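Local coordinates for putative secreted protein (Streptomyces sp. SirexAA-E, PDB 4PEY) that hydrolyses laminarin and laminarioligosaccharides from their non-reducing ends as a family 55 exo-beta-1,3-glucanase, giving glucose and laminaribiose, at residues V218-P223 and A362-S367. The protein carries 1 engineered substitution. Residues are numbered along the deposited sequence; the frame is centred on the assembly and turned at random. Where two conformers were deposited one is given.
Sequences VSREKP and AANPTS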
ATOM      1  N   VAL A 218     -13.908  -9.408   3.451  1.00 13.84           N
ATOM      2  CA  VAL A 218     -14.173  -8.269   4.330  0.53 14.26           C
ATOM      3  C   VAL A 218     -13.450  -7.055   3.764  1.00 13.03           C
ATOM      4  O   VAL A 218     -12.295  -7.189   3.351  1.00 14.08           O
ATOM      5  CB  VAL A 218     -13.663  -8.503   5.782  0.53 15.59           C
ATOM      6  CG1 VAL A 218     -14.163  -7.408   6.714  0.53 16.64           C
ATOM      7  CG2 VAL A 218     -14.037  -9.891   6.302  0.53 15.87           C
ATOM      8  N   SER A 219     -14.086  -5.889   3.750  1.00 13.10           N
ATOM      9  CA  SER A 219     -13.358  -4.664   3.462  1.00 12.71           C
ATOM     10  C   SER A 219     -14.008  -3.518   4.214  1.00 12.73           C
ATOM     11  O   SER A 219     -15.188  -3.577   4.584  1.00 14.77           O
ATOM     12  CB  SER A 219     -13.296  -4.369   1.957  1.00 14.00           C
ATOM     13  OG  SER A 219     -14.585  -4.173   1.401  1.00 14.36           O
ATOM     14  N   ARG A 220     -13.220  -2.491   4.480  1.00 11.89           N
ATOM     15  CA  ARG A 220     -13.737  -1.308   5.144  1.00 13.06           C
ATOM     16  C   ARG A 220     -13.024  -0.122   4.537  1.00 12.31           C
ATOM     17  O   ARG A 220     -11.809  -0.025   4.643  1.00 14.39           O
ATOM     18  CB  ARG A 220     -13.510  -1.373   6.650  1.00 13.84           C
ATOM     19  CG  ARG A 220     -14.133  -0.203   7.407  1.00 13.34           C
ATOM     20  CD  ARG A 220     -14.011  -0.418   8.911  1.00 13.98           C
ATOM     21  NE  ARG A 220     -12.613  -0.482   9.340  1.00 11.62           N
ATOM     22  CZ  ARG A 220     -12.198  -1.075  10.463  1.00 10.81           C
ATOM     23  NH1 ARG A 220     -13.073  -1.660  11.279  1.00 13.07           N
ATOM     24  NH2 ARG A 220     -10.905  -1.088  10.772  1.00 12.52           N
ATOM     25  N   GLU A 221     -13.759   0.761   3.871  1.00 13.05           N
ATOM     26  CA  GLU A 221     -13.082   1.811   3.127  1.00 12.47           C
ATOM     27  C   GLU A 221     -12.311   2.751   4.054  1.00 12.05           C
ATOM     28  O   GLU A 221     -12.699   3.003   5.210  1.00 13.32           O
ATOM     29  CB  GLU A 221     -14.064   2.593   2.251  1.00 12.08           C
ATOM     30  CG  GLU A 221     -14.833   1.725   1.254  1.00 12.39           C
ATOM     31  CD  GLU A 221     -13.939   0.813   0.399  1.00 13.01           C
ATOM     32  OE1 GLU A 221     -12.773   1.166   0.113  1.00 13.90           O
ATOM     33  OE2 GLU A 221     -14.422  -0.273   0.005  1.00 12.70           O
ATOM     34  N   LYS A 222     -11.188   3.237   3.540  1.00 11.05           N
ATOM     35  CA  LYS A 222     -10.301   4.114   4.297  1.00 11.29           C
ATOM     36  C   LYS A 222     -10.989   5.417   4.702  1.00 12.41           C
ATOM     37  O   LYS A 222     -11.677   6.034   3.889  1.00 12.55           O
ATOM     38  CB  LYS A 222      -9.055   4.419   3.464  1.00 12.84           C
ATOM     39  CG  LYS A 222      -7.981   5.159   4.225  1.00 13.61           C
ATOM     40  CD  LYS A 222      -6.837   5.566   3.303  1.00 13.93           C
ATOM     41  CE  LYS A 222      -7.253   6.705   2.389  1.00 15.88           C
ATOM     42  NZ  LYS A 222      -7.514   8.015   3.094  1.00 17.64           N
ATOM     43  N   PRO A 223     -10.820   5.838   5.970  1.00 11.82           N
ATOM     44  CA  PRO A 223     -11.365   7.140   6.366  1.00 12.28           C
ATOM     45  C   PRO A 223     -10.745   8.281   5.561  1.00 11.94           C
ATOM     46  O   PRO A 223      -9.593   8.172   5.117  1.00 12.19           O
ATOM     47  CB  PRO A 223     -10.987   7.247   7.851  1.00 13.20           C
ATOM     48  CG  PRO A 223     -10.868   5.808   8.307  1.00 13.93           C
ATOM     49  CD  PRO A 223     -10.269   5.094   7.120  1.00 12.93           C
ATOM     50  N   ALA A 362     -13.785  -9.477  15.549  1.00 13.87           N
ATOM     51  CA  ALA A 362     -14.413  -9.774  14.260  1.00 13.76           C
ATOM     52  C   ALA A 362     -15.434  -8.725  13.818  1.00 14.15           C
ATOM     53  O   ALA A 362     -15.485  -8.357  12.639  1.00 15.69           O
ATOM     54  CB  ALA A 362     -15.063 -11.142  14.298  1.00 15.43           C
ATOM     55  N   ALA A 363     -16.252  -8.242  14.746  1.00 13.38           N
ATOM     56  CA  ALA A 363     -17.285  -7.288  14.368  1.00 14.00           C
ATOM     57  C   ALA A 363     -16.690  -5.937  13.975  1.00 14.29           C
ATOM     58  O   ALA A 363     -17.211  -5.254  13.095  1.00 17.70           O
ATOM     59  CB  ALA A 363     -18.296  -7.115  15.507  1.00 15.11           C
ATOM     60  N   ASN A 364     -15.594  -5.559  14.623  1.00 13.16           N
ATOM     61  CA  ASN A 364     -14.997  -4.238  14.450  1.00 13.74           C
ATOM     62  C   ASN A 364     -13.473  -4.348  14.492  1.00 14.16           C
ATOM     63  O   ASN A 364     -12.845  -4.041  15.509  1.00 14.61           O
ATOM     64  CB  ASN A 364     -15.510  -3.278  15.538  1.00 15.47           C
ATOM     65  CG  ASN A 364     -15.084  -1.844  15.307  1.00 16.67           C
ATOM     66  OD1 ASN A 364     -14.728  -1.465  14.192  1.00 18.10           O
ATOM     67  ND2 ASN A 364     -15.129  -1.032  16.359  1.00 18.15           N
ATOM     68  N   PRO A 365     -12.873  -4.820  13.389  1.00 13.37           N
ATOM     69  CA  PRO A 365     -11.434  -5.078  13.396  1.00 14.28           C
ATOM     70  C   PRO A 365     -10.588  -3.823  13.368  1.00 12.27           C
ATOM     71  O   PRO A 365     -11.072  -2.734  13.054  1.00 12.86           O
ATOM     72  CB  PRO A 365     -11.216  -5.891  12.115  1.00 17.28           C
ATOM     73  CG  PRO A 365     -12.362  -5.550  11.241  1.00 17.15           C
ATOM     74  CD  PRO A 365     -13.520  -5.315  12.161  1.00 13.33           C
ATOM     75  N   THR A 366      -9.312  -3.989  13.692  1.00 13.43           N
ATOM     76  CA  THR A 366      -8.329  -2.947  13.442  1.00 12.01           C
ATOM     77  C   THR A 366      -7.807  -3.110  12.019  1.00 11.34           C
ATOM     78  O   THR A 366      -7.693  -4.239  11.519  1.00 12.93           O
ATOM     79  CB  THR A 366      -7.197  -3.012  14.491  1.00 13.81           C
ATOM     80  OG1 THR A 366      -7.689  -2.453  15.715  1.00 13.99           O
ATOM     81  CG2 THR A 366      -5.946  -2.235  14.051  1.00 13.78           C
ATOM     82  N   SER A 367      -7.527  -1.987  11.355  1.00 11.78           N
ATOM     83  CA  SER A 367      -6.994  -2.027  10.000  1.00 12.16           C
ATOM     84  C   SER A 367      -5.775  -1.135   9.814  1.00 11.77           C
ATOM     85  O   SER A 367      -5.633  -0.106  10.487  1.00 13.68           O
ATOM     86  CB  SER A 367      -8.072  -1.623   8.984  1.00 15.62           C
ATOM     87  OG  SER A 367      -8.629  -0.344   9.284  1.00 14.30           O
TER
HETATM   88  O   HOH W   1     -11.059   1.507   7.953  1.00 17.59           O
HETATM   89  O   HOH W   2     -15.957  -2.052  11.459  1.00 26.79           O
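Arg220 reaches across to the segment 362-367 and takes hold of Pro365 and Ser367 with the end of its guanidinium. NH1 and NH2 both donate to one atom, the carbonyl oxygen of Pro365. The bond from NH2 to Pro365 O is 2.8 Å long and the bond from NH1 to the same oxygen 2.9 Å. Both nitrogens come from the same face of the carbonyl plane, with NH2 well above it. NH2 spends its other hydrogen on Ser367 OG, at 2.8 Å and with the straightest N-H...O angle of the three, 159°. Both acceptors, Pro365 O and Ser367 OG, lie close to the guanidinium plane, which fixes its rotation. The Arg220 side chain gets there with CG anti to the backbone N (chi1 -175°) and a bend at chi3 that turns the head toward the segment.

Two waters take the remaining N-H groups. One accepts from Arg220 NE at 2.9 Å and has a weak link to Ser367 OG. The second water accepts from Arg220 NH1 and donates to Asn364 OD1, with its oxygen 3.1 Å from OD1. Asn364 ND2 is held by Asn304. Ring atom CD of Pro365 packs 3.8 Å from Arg220 NH1.

Cutting Arg220 back to an alanine would probably cost Pro365 O both guanidinium donors and Ser367 OG one, leaving the two segments less firmly tied.

The contact lies away from the glucan-binding sites. It joins the two tandem beta-helix halves of the GH55 fold, from the end of strand 210-220 in the first to the connection leading into strand 367-375 in the second. Every guanidinium N-H has an acceptor, yet no carboxylate is among those described here. The positive charge is therefore probably stabilised here by neutral oxygens and water, through directed hydrogen bonds instead of a salt bridge.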